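Local coordinates for protein Ceg4 (PDB 6AOK) that dephosphorylates phosphotyrosine as a magnesium-binding HAD-like phosphatase and attenuates activation of eukaryotic MAPK pathways, at residues V13-D18 with V94-E99; T17-T22 with A116-A121; T34-S39 with A69-Y74; H98-L101 with T107-I110. All blocks are in the same frame, centred on the assembly; numbering follows the deposited sequence.

How the contacts relate
From the N terminus, strand 13-17 opens contact 1 and the loop after it, at the magnesium site, opens contact 2. The chain then leaves the sheet, and contact 3 closes a loop between helices 35-39 and 60-71. Helix 91-100 returns to strand 13-17 in contact 1, so contact 3 nests inside that loop. Contact 4 follows at once, turning helix 91-100 onto strand 106-111, a sheet neighbour of strand 13-17; contacts 1 and 4 share H98 and E99. Contact 2 closes last, with helix 116-125 on the metal-binding loop; it encloses contacts 3 and 4 and crosses contact 1. Y118 of contact 2 packs on Y37 of contact 3, joining helix 116-125 to helix 35-39.

Contact 1: residues V13-D18 with V94-E99; sequences VIIFTD and VAFFHE. With MG (magnesium ion), chain B.
F96 and F97, consecutive on helix 91-100, meet I15 and T17 where this helix packs against the parallel sheet of the HAD-like domain, the protein's N-terminal part; strand 13-17 is its middle strand. F96 comes first. With CG anti to the backbone N (chi1 179°), its ring heads for the strand while I15 reaches out in the opposite direction, and the I15 CD1 methyl settles at the ring edge, near the ring plane, 3.7 Å from F96 CZ. W201 and Y204 of helix 201-211 also touch this ring. F97 follows, leaving the helix at a slant but bringing its far rim to the strand: F97 CZ is 4.3 Å from T17 CG2, a looser touch that is again edge-on. F96 CD2 lies 3.9 Å above the centre of one face of the F97 ring, and F123 meets F97 edge-to-face. Both contacts are buried and apolar. T17 presents its methyl to the helix, and its hydroxyl turns to the metal loop, where T17 OG1 donates to D18 O at 2.9 Å, in the carbonyl plane. Just beyond the strand, D18 OD2 binds the magnesium ion at 2.0 Å, and D18 OD1 accepts a hydrogen bond from one of the metal's waters.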
loop_
_atom_site.group_PDB
_atom_site.type_symbol
_atom_site.label_atom_id
_atom_site.label_comp_id
_atom_site.label_asym_id
_atom_site.label_seq_id
_atom_site.Cartn_x
_atom_site.Cartn_y
_atom_site.Cartn_z
ATOM N N VAL A 13 -15.434 3.195 -1.725
ATOM C CA VAL A 13 -14.395 3.439 -0.729
ATOM C C VAL A 13 -13.122 3.776 -1.471
ATOM O O VAL A 13 -12.812 3.169 -2.512
ATOM C CB VAL A 13 -14.166 2.222 0.187
ATOM C CG1 VAL A 13 -13.141 2.513 1.209
ATOM C CG2 VAL A 13 -15.477 1.757 0.815
ATOM N N ILE A 14 -12.395 4.749 -0.946
ATOM C CA ILE A 14 -11.077 5.098 -1.456
ATOM C C ILE A 14 -10.107 4.962 -0.303
ATOM O O ILE A 14 -10.391 5.423 0.794
ATOM C CB ILE A 14 -11.024 6.522 -2.023
ATOM C CG1 ILE A 14 -12.063 6.660 -3.120
ATOM C CG2 ILE A 14 -9.540 6.849 -2.554
ATOM C CD1 ILE A 14 -12.325 8.100 -3.490
ATOM N N ILE A 15 -8.984 4.308 -0.551
ATOM C CA ILE A 15 -7.949 4.125 0.443
ATOM C C ILE A 15 -6.729 4.925 0.008
ATOM O O ILE A 15 -6.269 4.798 -1.130
ATOM C CB ILE A 15 -7.608 2.634 0.616
ATOM C CG1 ILE A 15 -8.838 1.884 1.118
ATOM C CG2 ILE A 15 -6.424 2.469 1.591
ATOM C CD1 ILE A 15 -8.689 0.437 0.965
ATOM N N PHE A 16 -6.168 5.686 0.934
ATOM C CA PHE A 16 -4.855 6.277 0.745
ATOM C C PHE A 16 -4.021 5.704 1.857
ATOM O O PHE A 16 -4.209 6.104 3.015
ATOM C CB PHE A 16 -4.894 7.805 0.838
ATOM C CG PHE A 16 -5.618 8.440 -0.303
ATOM C CD1 PHE A 16 -6.933 8.878 -0.152
ATOM C CD2 PHE A 16 -5.018 8.560 -1.523
ATOM C CE1 PHE A 16 -7.601 9.468 -1.213
ATOM C CE2 PHE A 16 -5.691 9.077 -2.592
ATOM C CZ PHE A 16 -6.995 9.534 -2.426
ATOM N N THR A 17 -3.079 4.806 1.517
ATOM C CA THR A 17 -2.297 4.150 2.553
ATOM C C THR A 17 -0.813 4.309 2.236
ATOM O O THR A 17 -0.386 4.194 1.080
ATOM C CB THR A 17 -2.664 2.656 2.682
ATOM O OG1 THR A 17 -1.883 2.073 3.715
ATOM C CG2 THR A 17 -2.371 1.925 1.400
ATOM N N ASP A 18 -0.042 4.614 3.260
ATOM C CA ASP A 18 1.407 4.493 3.205
ATOM C C ASP A 18 1.808 3.024 2.977
ATOM O O ASP A 18 1.006 2.100 3.158
ATOM C CB ASP A 18 1.988 5.037 4.530
ATOM C CG ASP A 18 3.507 4.994 4.564
ATOM O OD1 ASP A 18 4.158 5.402 3.556
ATOM O OD2 ASP A 18 4.038 4.566 5.610
ATOM N N VAL A 94 -2.058 -8.826 4.385
ATOM C CA VAL A 94 -2.262 -9.642 3.184
ATOM C C VAL A 94 -3.743 -9.932 2.970
ATOM O O VAL A 94 -4.265 -9.779 1.864
ATOM C CB VAL A 94 -1.446 -10.941 3.285
ATOM C CG1 VAL A 94 -1.929 -11.959 2.244
ATOM C CG2 VAL A 94 0.038 -10.640 3.103
ATOM N N ALA A 95 -4.450 -10.363 4.024
ATOM C CA ALA A 95 -5.869 -10.672 3.859
ATOM C C ALA A 95 -6.676 -9.422 3.486
ATOM O O ALA A 95 -7.628 -9.492 2.687
ATOM C CB ALA A 95 -6.430 -11.316 5.136
ATOM N N PHE A 96 -6.347 -8.282 4.085
ATOM C CA PHE A 96 -7.024 -7.038 3.738
ATOM C C PHE A 96 -6.884 -6.705 2.253
ATOM O O PHE A 96 -7.888 -6.426 1.569
ATOM C CB PHE A 96 -6.457 -5.886 4.554
ATOM C CG PHE A 96 -7.078 -4.552 4.235
ATOM C CD1 PHE A 96 -8.250 -4.144 4.845
ATOM C CD2 PHE A 96 -6.463 -3.687 3.322
ATOM C CE1 PHE A 96 -8.785 -2.873 4.554
ATOM C CE2 PHE A 96 -7.004 -2.484 3.019
ATOM C CZ PHE A 96 -8.157 -2.060 3.643
ATOM N N PHE A 97 -5.644 -6.726 1.736
ATOM C CA PHE A 97 -5.432 -6.405 0.326
ATOM C C PHE A 97 -6.022 -7.433 -0.623
ATOM O O PHE A 97 -6.494 -7.054 -1.698
ATOM C CB PHE A 97 -3.937 -6.175 0.074
ATOM C CG PHE A 97 -3.521 -4.860 0.606
ATOM C CD1 PHE A 97 -3.908 -3.702 -0.052
ATOM C CD2 PHE A 97 -2.890 -4.748 1.827
ATOM C CE1 PHE A 97 -3.612 -2.452 0.469
ATOM C CE2 PHE A 97 -2.587 -3.484 2.377
ATOM C CZ PHE A 97 -2.961 -2.331 1.684
ATOM N N HIS A 98 -6.051 -8.724 -0.268
ATOM C CA HIS A 98 -6.791 -9.642 -1.124
ATOM C C HIS A 98 -8.254 -9.232 -1.195
ATOM O O HIS A 98 -8.877 -9.308 -2.254
ATOM C CB HIS A 98 -6.689 -11.099 -0.634
ATOM C CG HIS A 98 -5.417 -11.794 -1.039
ATOM N ND1 HIS A 98 -4.968 -11.843 -2.346
ATOM C CD2 HIS A 98 -4.484 -12.444 -0.296
ATOM C CE1 HIS A 98 -3.821 -12.503 -2.394
ATOM N NE2 HIS A 98 -3.519 -12.903 -1.165
ATOM N N GLU A 99 -8.828 -8.795 -0.088
ATOM C CA GLU A 99 -10.224 -8.381 -0.149
ATOM C C GLU A 99 -10.397 -7.108 -0.995
ATOM O O GLU A 99 -11.278 -7.032 -1.863
ATOM C CB GLU A 99 -10.753 -8.154 1.254
ATOM C CG GLU A 99 -12.139 -7.629 1.243
ATOM C CD GLU A 99 -13.138 -8.715 0.923
ATOM O OE1 GLU A 99 -12.890 -9.909 1.239
ATOM O OE2 GLU A 99 -14.178 -8.367 0.345
HETATM MG MG MG B . 5.785 4.788 6.515
HETATM O O HOH W 1 6.915 5.302 4.889
HETATM O O HOH W 2 5.364 6.849 6.564
HETATM O O HOH W 3 7.465 4.945 7.788
#

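Contact 2: residues T17-T22 with A116-A121; sequences TDFDGT and AEYIKA. With MG (magnesium ion), chain B.
F19 and I119 form a buried aromatic-aliphatic contact at the sheet end that carries the metal, between the loop after strand 13-17 and helix 116-125. The side chains slide past each other in opposite directions, and I119 CG1 comes down over one face of the F19 ring as a CH-pi contact, 3.7 Å from the ring centroid and 12° off its normal. CD1, at the end of the same branch, reaches toward F19 CG and CB, and the CG2 methyl toward F19 CD1 and CE1. At the edge of the same ring, near its plane, Y118 CE1 lies 3.9 Å from F19 CE2, the two side chains crossing at about a right angle. The F19 ring is swung fully away from its own backbone N (chi1 -177°), which sends it to the helix while its neighbours D18 and D20 hold magnesium. D20 does so through its backbone, with D20 O 2.0 Å from the metal; D167 and three waters complete the site with D18. The D20 carboxylate is held by N114. T22 closes the loop: T22 N bonds to F19 O at 3.1 Å, and T22 OG1 donates to the anti lone pair of D18 OD2 at 2.9 Å, giving that metal-bound oxygen a second partner. D18, D20 and T22 fit the DxDx(T/V) signature of HAD phosphatases. Apolar F19 seats the loop on the helix, while D18 OD2 and D20 O, from the residues flanking F19, bind the cation, consistent with the helix helping to position the metal loop.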
loop_
_atom_site.group_PDB
_atom_site.type_symbol
_atom_site.label_atom_id
_atom_site.label_comp_id
_atom_site.label_asym_id
_atom_site.label_seq_id
_atom_site.Cartn_x
_atom_site.Cartn_y
_atom_site.Cartn_z
ATOM N N THR A 17 -3.079 4.806 1.517
ATOM C CA THR A 17 -2.297 4.150 2.553
ATOM C C THR A 17 -0.813 4.309 2.236
ATOM O O THR A 17 -0.386 4.194 1.080
ATOM C CB THR A 17 -2.664 2.656 2.682
ATOM O OG1 THR A 17 -1.883 2.073 3.715
ATOM C CG2 THR A 17 -2.371 1.925 1.400
ATOM N N ASP A 18 -0.042 4.614 3.260
ATOM C CA ASP A 18 1.407 4.493 3.205
ATOM C C ASP A 18 1.808 3.024 2.977
ATOM O O ASP A 18 1.006 2.100 3.158
ATOM C CB ASP A 18 1.988 5.037 4.530
ATOM C CG ASP A 18 3.507 4.994 4.564
ATOM O OD1 ASP A 18 4.158 5.402 3.556
ATOM O OD2 ASP A 18 4.038 4.566 5.610
ATOM N N PHE A 19 3.059 2.812 2.546
ATOM C CA PHE A 19 3.556 1.442 2.419
ATOM C C PHE A 19 4.483 1.075 3.578
ATOM O O PHE A 19 4.085 0.296 4.459
ATOM C CB PHE A 19 4.233 1.223 1.036
ATOM C CG PHE A 19 4.701 -0.195 0.826
ATOM C CD1 PHE A 19 3.781 -1.208 0.543
ATOM C CD2 PHE A 19 6.059 -0.514 0.902
ATOM C CE1 PHE A 19 4.193 -2.515 0.364
ATOM C CE2 PHE A 19 6.475 -1.841 0.726
ATOM C CZ PHE A 19 5.543 -2.828 0.450
ATOM N N ASP A 20 5.705 1.627 3.623
ATOM C CA ASP A 20 6.709 1.182 4.599
ATOM C C ASP A 20 6.306 1.598 6.000
ATOM O O ASP A 20 6.172 2.809 6.264
ATOM C CB ASP A 20 8.074 1.794 4.292
ATOM C CG ASP A 20 8.614 1.385 2.954
ATOM O OD1 ASP A 20 8.890 0.168 2.723
ATOM O OD2 ASP A 20 8.734 2.294 2.104
ATOM N N GLY A 21 6.191 0.617 6.911
ATOM C CA GLY A 21 5.829 0.899 8.274
ATOM C C GLY A 21 4.333 1.015 8.498
ATOM O O GLY A 21 3.900 1.160 9.637
ATOM N N THR A 22 3.544 0.932 7.445
ATOM C CA THR A 22 2.095 0.896 7.550
ATOM C C THR A 22 1.592 -0.450 7.054
ATOM O O THR A 22 1.073 -1.266 7.836
ATOM C CB THR A 22 1.518 2.081 6.738
ATOM O OG1 THR A 22 1.999 3.329 7.310
ATOM C CG2 THR A 22 -0.017 2.043 6.734
ATOM N N ALA A 116 7.312 2.086 -6.969
ATOM C CA ALA A 116 6.381 1.066 -7.463
ATOM C C ALA A 116 7.064 -0.275 -7.727
ATOM O O ALA A 116 6.469 -1.333 -7.464
ATOM C CB ALA A 116 5.708 1.575 -8.749
ATOM N N GLU A 117 8.290 -0.287 -8.258
ATOM C CA GLU A 117 8.849 -1.608 -8.597
ATOM C C GLU A 117 9.023 -2.442 -7.336
ATOM O O GLU A 117 8.795 -3.667 -7.343
ATOM C CB GLU A 117 10.186 -1.521 -9.346
ATOM C CG GLU A 117 10.129 -0.716 -10.585
ATOM C CD GLU A 117 10.643 0.720 -10.348
ATOM O OE1 GLU A 117 10.178 1.445 -9.417
ATOM O OE2 GLU A 117 11.523 1.116 -11.109
ATOM N N TYR A 118 9.370 -1.787 -6.240
ATOM C CA TYR A 118 9.636 -2.508 -5.003
ATOM C C TYR A 118 8.342 -2.998 -4.386
ATOM O O TYR A 118 8.237 -4.155 -3.943
ATOM C CB TYR A 118 10.349 -1.582 -4.015
ATOM C CG TYR A 118 10.575 -2.305 -2.711
ATOM C CD1 TYR A 118 9.876 -1.956 -1.555
ATOM C CD2 TYR A 118 11.493 -3.362 -2.655
ATOM C CE1 TYR A 118 10.108 -2.668 -0.324
ATOM C CE2 TYR A 118 11.728 -4.055 -1.459
ATOM C CZ TYR A 118 11.030 -3.705 -0.310
ATOM O OH TYR A 118 11.294 -4.325 0.891
ATOM N N ILE A 119 7.350 -2.109 -4.327
ATOM C CA ILE A 119 6.052 -2.455 -3.766
ATOM C C ILE A 119 5.439 -3.623 -4.533
ATOM O O ILE A 119 4.978 -4.590 -3.929
ATOM C CB ILE A 119 5.132 -1.208 -3.756
ATOM C CG1 ILE A 119 5.676 -0.169 -2.752
ATOM C CG2 ILE A 119 3.709 -1.620 -3.478
ATOM C CD1 ILE A 119 5.035 1.239 -2.955
ATOM N N LYS A 120 5.489 -3.582 -5.874
ATOM C CA LYS A 120 4.926 -4.674 -6.661
ATOM C C LYS A 120 5.677 -5.983 -6.427
ATOM O O LYS A 120 5.070 -7.069 -6.461
ATOM C CB LYS A 120 4.947 -4.312 -8.136
ATOM C CG LYS A 120 3.978 -3.205 -8.499
ATOM C CD LYS A 120 4.065 -3.111 -10.029
ATOM C CE LYS A 120 3.538 -1.878 -10.513
ATOM N NZ LYS A 120 3.799 -1.867 -12.023
ATOM N N ALA A 121 6.996 -5.911 -6.226
ATOM C CA ALA A 121 7.738 -7.140 -5.923
ATOM C C ALA A 121 7.323 -7.717 -4.575
ATOM O O ALA A 121 7.276 -8.939 -4.425
ATOM C CB ALA A 121 9.246 -6.904 -5.942
HETATM MG MG MG B . 5.785 4.788 6.515
HETATM O O HOH W 1 6.915 5.302 4.889
HETATM O O HOH W 2 5.364 6.849 6.564
HETATM O O HOH W 3 7.465 4.945 7.788
#

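Contact 3: residues T34-S39 with A69-Y74; sequences TEFYQS and AKYGKY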
loop_
_atom_site.group_PDB
_atom_site.type_symbol
_atom_site.label_atom_id
_atom_site.label_comp_id
_atom_site.label_asym_id
_atom_site.label_seq_id
_atom_site.Cartn_x
_atom_site.Cartn_y
_atom_site.Cartn_z
ATOM N N THR A 34 19.096 -0.921 3.593
ATOM C CA THR A 34 19.586 -2.224 4.017
ATOM C C THR A 34 20.284 -2.932 2.863
ATOM O O THR A 34 20.009 -2.665 1.683
ATOM C CB THR A 34 18.428 -3.106 4.515
ATOM O OG1 THR A 34 17.495 -3.328 3.432
ATOM C CG2 THR A 34 17.729 -2.457 5.668
ATOM N N GLU A 35 21.135 -3.921 3.208
ATOM C CA GLU A 35 21.738 -4.713 2.135
ATOM C C GLU A 35 20.656 -5.368 1.294
ATOM O O GLU A 35 20.771 -5.412 0.068
ATOM C CB GLU A 35 22.684 -5.789 2.659
ATOM C CG GLU A 35 23.912 -5.275 3.351
ATOM C CD GLU A 35 24.837 -4.501 2.419
ATOM O OE1 GLU A 35 24.907 -4.789 1.216
ATOM O OE2 GLU A 35 25.485 -3.576 2.913
ATOM N N PHE A 36 19.581 -5.856 1.929
ATOM C CA PHE A 36 18.567 -6.574 1.168
ATOM C C PHE A 36 17.920 -5.692 0.116
ATOM O O PHE A 36 17.878 -6.052 -1.051
ATOM C CB PHE A 36 17.491 -7.176 2.073
ATOM C CG PHE A 36 16.390 -7.816 1.273
ATOM C CD1 PHE A 36 16.672 -8.897 0.430
ATOM C CD2 PHE A 36 15.113 -7.292 1.290
ATOM C CE1 PHE A 36 15.655 -9.481 -0.341
ATOM C CE2 PHE A 36 14.066 -7.871 0.516
ATOM C CZ PHE A 36 14.345 -8.961 -0.288
ATOM N N TYR A 37 17.440 -4.514 0.497
ATOM C CA TYR A 37 16.848 -3.630 -0.502
ATOM C C TYR A 37 17.866 -3.248 -1.578
ATOM O O TYR A 37 17.554 -3.217 -2.786
ATOM C CB TYR A 37 16.329 -2.382 0.189
ATOM C CG TYR A 37 15.518 -1.469 -0.690
ATOM C CD1 TYR A 37 16.138 -0.547 -1.543
ATOM C CD2 TYR A 37 14.134 -1.531 -0.663
ATOM C CE1 TYR A 37 15.361 0.290 -2.354
ATOM C CE2 TYR A 37 13.353 -0.698 -1.448
ATOM C CZ TYR A 37 13.963 0.197 -2.288
ATOM O OH TYR A 37 13.184 1.004 -3.086
ATOM N N GLN A 38 19.074 -2.917 -1.159
ATOM C CA GLN A 38 20.089 -2.488 -2.124
ATOM C C GLN A 38 20.441 -3.610 -3.083
ATOM O O GLN A 38 20.801 -3.350 -4.247
ATOM C CB GLN A 38 21.344 -2.000 -1.377
ATOM C CG GLN A 38 21.037 -0.663 -0.619
ATOM C CD GLN A 38 21.022 0.526 -1.558
ATOM O OE1 GLN A 38 21.820 0.621 -2.500
ATOM N NE2 GLN A 38 20.196 1.460 -1.266
ATOM N N SER A 39 20.358 -4.865 -2.625
ATOM C CA SER A 39 20.627 -6.012 -3.505
ATOM C C SER A 39 19.614 -6.140 -4.631
ATOM O O SER A 39 19.873 -6.861 -5.619
ATOM C CB SER A 39 20.660 -7.322 -2.684
ATOM O OG SER A 39 19.316 -7.780 -2.350
ATOM N N ALA A 69 15.259 -16.263 -1.811
ATOM C CA ALA A 69 16.542 -16.630 -1.193
ATOM C C ALA A 69 16.597 -16.174 0.265
ATOM O O ALA A 69 17.130 -16.878 1.138
ATOM C CB ALA A 69 17.714 -16.005 -1.952
ATOM N N LYS A 70 16.007 -15.022 0.545
ATOM C CA LYS A 70 16.028 -14.457 1.884
ATOM C C LYS A 70 15.016 -15.139 2.794
ATOM O O LYS A 70 15.355 -15.506 3.926
ATOM C CB LYS A 70 15.772 -12.951 1.817
ATOM C CG LYS A 70 15.895 -12.305 3.193
ATOM C CD LYS A 70 15.870 -10.831 3.086
ATOM C CE LYS A 70 15.908 -10.129 4.470
ATOM N NZ LYS A 70 17.088 -10.488 5.315
ATOM N N TYR A 71 13.790 -15.343 2.321
ATOM C CA TYR A 71 12.674 -15.757 3.169
ATOM C C TYR A 71 12.164 -17.154 2.871
ATOM O O TYR A 71 11.275 -17.635 3.588
ATOM C CB TYR A 71 11.501 -14.772 3.034
ATOM C CG TYR A 71 11.791 -13.354 3.480
ATOM C CD1 TYR A 71 11.832 -12.303 2.569
ATOM C CD2 TYR A 71 11.995 -13.060 4.822
ATOM C CE1 TYR A 71 12.083 -11.059 2.964
ATOM C CE2 TYR A 71 12.258 -11.779 5.232
ATOM C CZ TYR A 71 12.295 -10.779 4.300
ATOM O OH TYR A 71 12.552 -9.477 4.677
ATOM N N GLY A 72 12.696 -17.833 1.840
ATOM C CA GLY A 72 12.102 -19.059 1.401
ATOM C C GLY A 72 10.834 -18.764 0.636
ATOM O O GLY A 72 10.462 -17.598 0.417
ATOM N N LYS A 73 10.154 -19.845 0.238
ATOM C CA LYS A 73 8.932 -19.732 -0.546
ATOM C C LYS A 73 7.809 -19.225 0.327
ATOM O O LYS A 73 7.679 -19.622 1.480
ATOM C CB LYS A 73 8.530 -21.082 -1.145
ATOM C CG LYS A 73 8.970 -21.321 -2.589
ATOM C CD LYS A 73 10.449 -21.602 -2.651
ATOM C CE LYS A 73 11.091 -21.083 -3.934
ATOM N NZ LYS A 73 12.578 -21.397 -4.055
ATOM N N TYR A 74 6.987 -18.342 -0.225
ATOM C CA TYR A 74 5.837 -17.861 0.533
ATOM C C TYR A 74 4.663 -18.812 0.390
ATOM O O TYR A 74 3.585 -18.461 -0.077
ATOM C CB TYR A 74 5.444 -16.470 0.093
ATOM C CG TYR A 74 4.575 -15.775 1.097
ATOM C CD1 TYR A 74 5.126 -15.197 2.234
ATOM C CD2 TYR A 74 3.208 -15.657 0.899
ATOM C CE1 TYR A 74 4.348 -14.569 3.145
ATOM C CE2 TYR A 74 2.429 -15.001 1.799
ATOM C CZ TYR A 74 2.998 -14.459 2.918
ATOM O OH TYR A 74 2.212 -13.797 3.843
#
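K70 of helix 60-71 lays its aliphatic chain across the ring of F36 from helix 35-39, and its atoms meet different parts of two rings along the way. K70 CB, nearest the backbone, touches only the ring rim, 4.1 Å from F36 CE1. CG sits 3.9 Å above the centre of one face of the ring of Y71, its neighbour on the same helix. CD makes the main contact: it lies over one F36 face, 3.6 Å from the ring centroid and offset toward the rim, with F36 CD1 closest at 3.4 Å. CE continues over the root of the ring, 4.0 Å from F36 CG. The chain is extended up to CE and bends only at its last torsion (chi4 57°), placing NZ for a salt bridge to D84. Y71 OH is bonded to D84 O, so both neighbours hold the same residue. On the other helix, T34 is the N-cap, its OG1 accepting from Y37 N at 3.2 Å. Both helices belong to the insertion between the first two strands in sequence, the position of a C1-type cap in HAD phosphatases. The methylenes of K70 thus serve as an apolar cover for F36, while its ammonium group is paired with D84.

Contact 4: residues H98-L101 with T107-I110; sequences HEVL and TVNI
V108 of strand 106-111 receives two side chains, V100 of helix 91-100 and the next residue, L101, and a single methyl, V108 CG2, takes both. Before them on the helix, H98 is engaged elsewhere, its ring stacked with F128 and its ND1 bonded to E132. V100 then points at the strand. With CG1 opposite the carbonyl carbon (chi1 -66°), CG2 falls between the backbone N and the carbonyl carbon, and it is V100 CG2 that touches, 3.7 Å from V108 CG2; V100 CB stands a little behind at 4.1 Å from the same methyl. The two valines meet at about a right angle. The contact belongs to a beta-alpha-beta crossover in the HAD-like, Rossmann-type sheet: strand 13-17 comes before the helix, with a long insertion between, and strand 106-111 follows after a short turn as a parallel neighbour of strand 13-17. Backbone bonds of T107 and N109 to strand 13-17 join the two strands, and N109 ND2 adds a side-chain bond to I15 O. L101 comes last, its CA the nearest to that of V108. It leaves the backbone aslant, with CG beside the backbone N; chi2 (173°) runs CD1 straight on from the chain and turns CD2, the other methyl, to the strand, where L101 CD2 lies 3.8 Å from V108 CG2 and 4.0 Å from V108 CB. V108 and L101 both also touch L136 of the next strand, 136-139. F123 of helix 116-125 packs on L101, and F97, one turn back from L101, reaches V108 with its ring.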
loop_
_atom_site.group_PDB
_atom_site.type_symbol
_atom_site.label_atom_id
_atom_site.label_comp_id
_atom_site.label_asym_id
_atom_site.label_seq_id
_atom_site.Cartn_x
_atom_site.Cartn_y
_atom_site.Cartn_z
ATOM N N HIS A 98 -6.051 -8.724 -0.268
ATOM C CA HIS A 98 -6.791 -9.642 -1.124
ATOM C C HIS A 98 -8.254 -9.232 -1.195
ATOM O O HIS A 98 -8.877 -9.308 -2.254
ATOM C CB HIS A 98 -6.689 -11.099 -0.634
ATOM C CG HIS A 98 -5.417 -11.794 -1.039
ATOM N ND1 HIS A 98 -4.968 -11.843 -2.346
ATOM C CD2 HIS A 98 -4.484 -12.444 -0.296
ATOM C CE1 HIS A 98 -3.821 -12.503 -2.394
ATOM N NE2 HIS A 98 -3.519 -12.903 -1.165
ATOM N N GLU A 99 -8.828 -8.795 -0.088
ATOM C CA GLU A 99 -10.224 -8.381 -0.149
ATOM C C GLU A 99 -10.397 -7.108 -0.995
ATOM O O GLU A 99 -11.278 -7.032 -1.863
ATOM C CB GLU A 99 -10.753 -8.154 1.254
ATOM C CG GLU A 99 -12.139 -7.629 1.243
ATOM C CD GLU A 99 -13.138 -8.715 0.923
ATOM O OE1 GLU A 99 -12.890 -9.909 1.239
ATOM O OE2 GLU A 99 -14.178 -8.367 0.345
ATOM N N VAL A 100 -9.572 -6.094 -0.763
ATOM C CA VAL A 100 -9.908 -4.836 -1.413
ATOM C C VAL A 100 -9.456 -4.804 -2.871
ATOM O O VAL A 100 -10.025 -4.047 -3.674
ATOM C CB VAL A 100 -9.342 -3.632 -0.640
ATOM C CG1 VAL A 100 -10.041 -3.506 0.746
ATOM C CG2 VAL A 100 -7.810 -3.705 -0.494
ATOM N N LEU A 101 -8.442 -5.585 -3.238
ATOM C CA LEU A 101 -8.005 -5.553 -4.622
ATOM C C LEU A 101 -8.876 -6.416 -5.511
ATOM O O LEU A 101 -8.643 -6.439 -6.716
ATOM C CB LEU A 101 -6.564 -6.019 -4.755
ATOM C CG LEU A 101 -5.557 -5.088 -4.102
ATOM C CD1 LEU A 101 -4.089 -5.680 -4.093
ATOM C CD2 LEU A 101 -5.607 -3.693 -4.800
ATOM N N THR A 107 -11.108 1.690 -4.225
ATOM C CA THR A 107 -9.919 2.155 -4.930
ATOM C C THR A 107 -8.749 2.229 -3.959
ATOM O O THR A 107 -8.825 2.908 -2.936
ATOM C CB THR A 107 -10.173 3.513 -5.579
ATOM O OG1 THR A 107 -11.259 3.377 -6.512
ATOM C CG2 THR A 107 -8.920 3.977 -6.312
ATOM N N VAL A 108 -7.672 1.518 -4.271
ATOM C CA VAL A 108 -6.522 1.397 -3.385
ATOM C C VAL A 108 -5.385 2.237 -3.944
ATOM O O VAL A 108 -4.828 1.913 -5.002
ATOM C CB VAL A 108 -6.078 -0.054 -3.231
ATOM C CG1 VAL A 108 -5.013 -0.123 -2.194
ATOM C CG2 VAL A 108 -7.266 -0.869 -2.790
ATOM N N ASN A 109 -5.036 3.307 -3.230
ATOM C CA ASN A 109 -3.913 4.165 -3.578
ATOM C C ASN A 109 -2.858 3.982 -2.507
ATOM O O ASN A 109 -3.105 4.281 -1.339
ATOM C CB ASN A 109 -4.300 5.636 -3.620
ATOM C CG ASN A 109 -5.456 5.910 -4.577
ATOM O OD1 ASN A 109 -5.259 5.945 -5.813
ATOM N ND2 ASN A 109 -6.670 6.109 -4.031
ATOM N N ILE A 110 -1.669 3.611 -2.920
ATOM C CA ILE A 110 -0.520 3.602 -2.030
ATOM C C ILE A 110 0.292 4.865 -2.306
ATOM O O ILE A 110 0.657 5.140 -3.451
ATOM C CB ILE A 110 0.328 2.348 -2.244
ATOM C CG1 ILE A 110 -0.511 1.097 -1.935
ATOM C CG2 ILE A 110 1.613 2.442 -1.333
ATOM C CD1 ILE A 110 0.251 -0.233 -2.236
#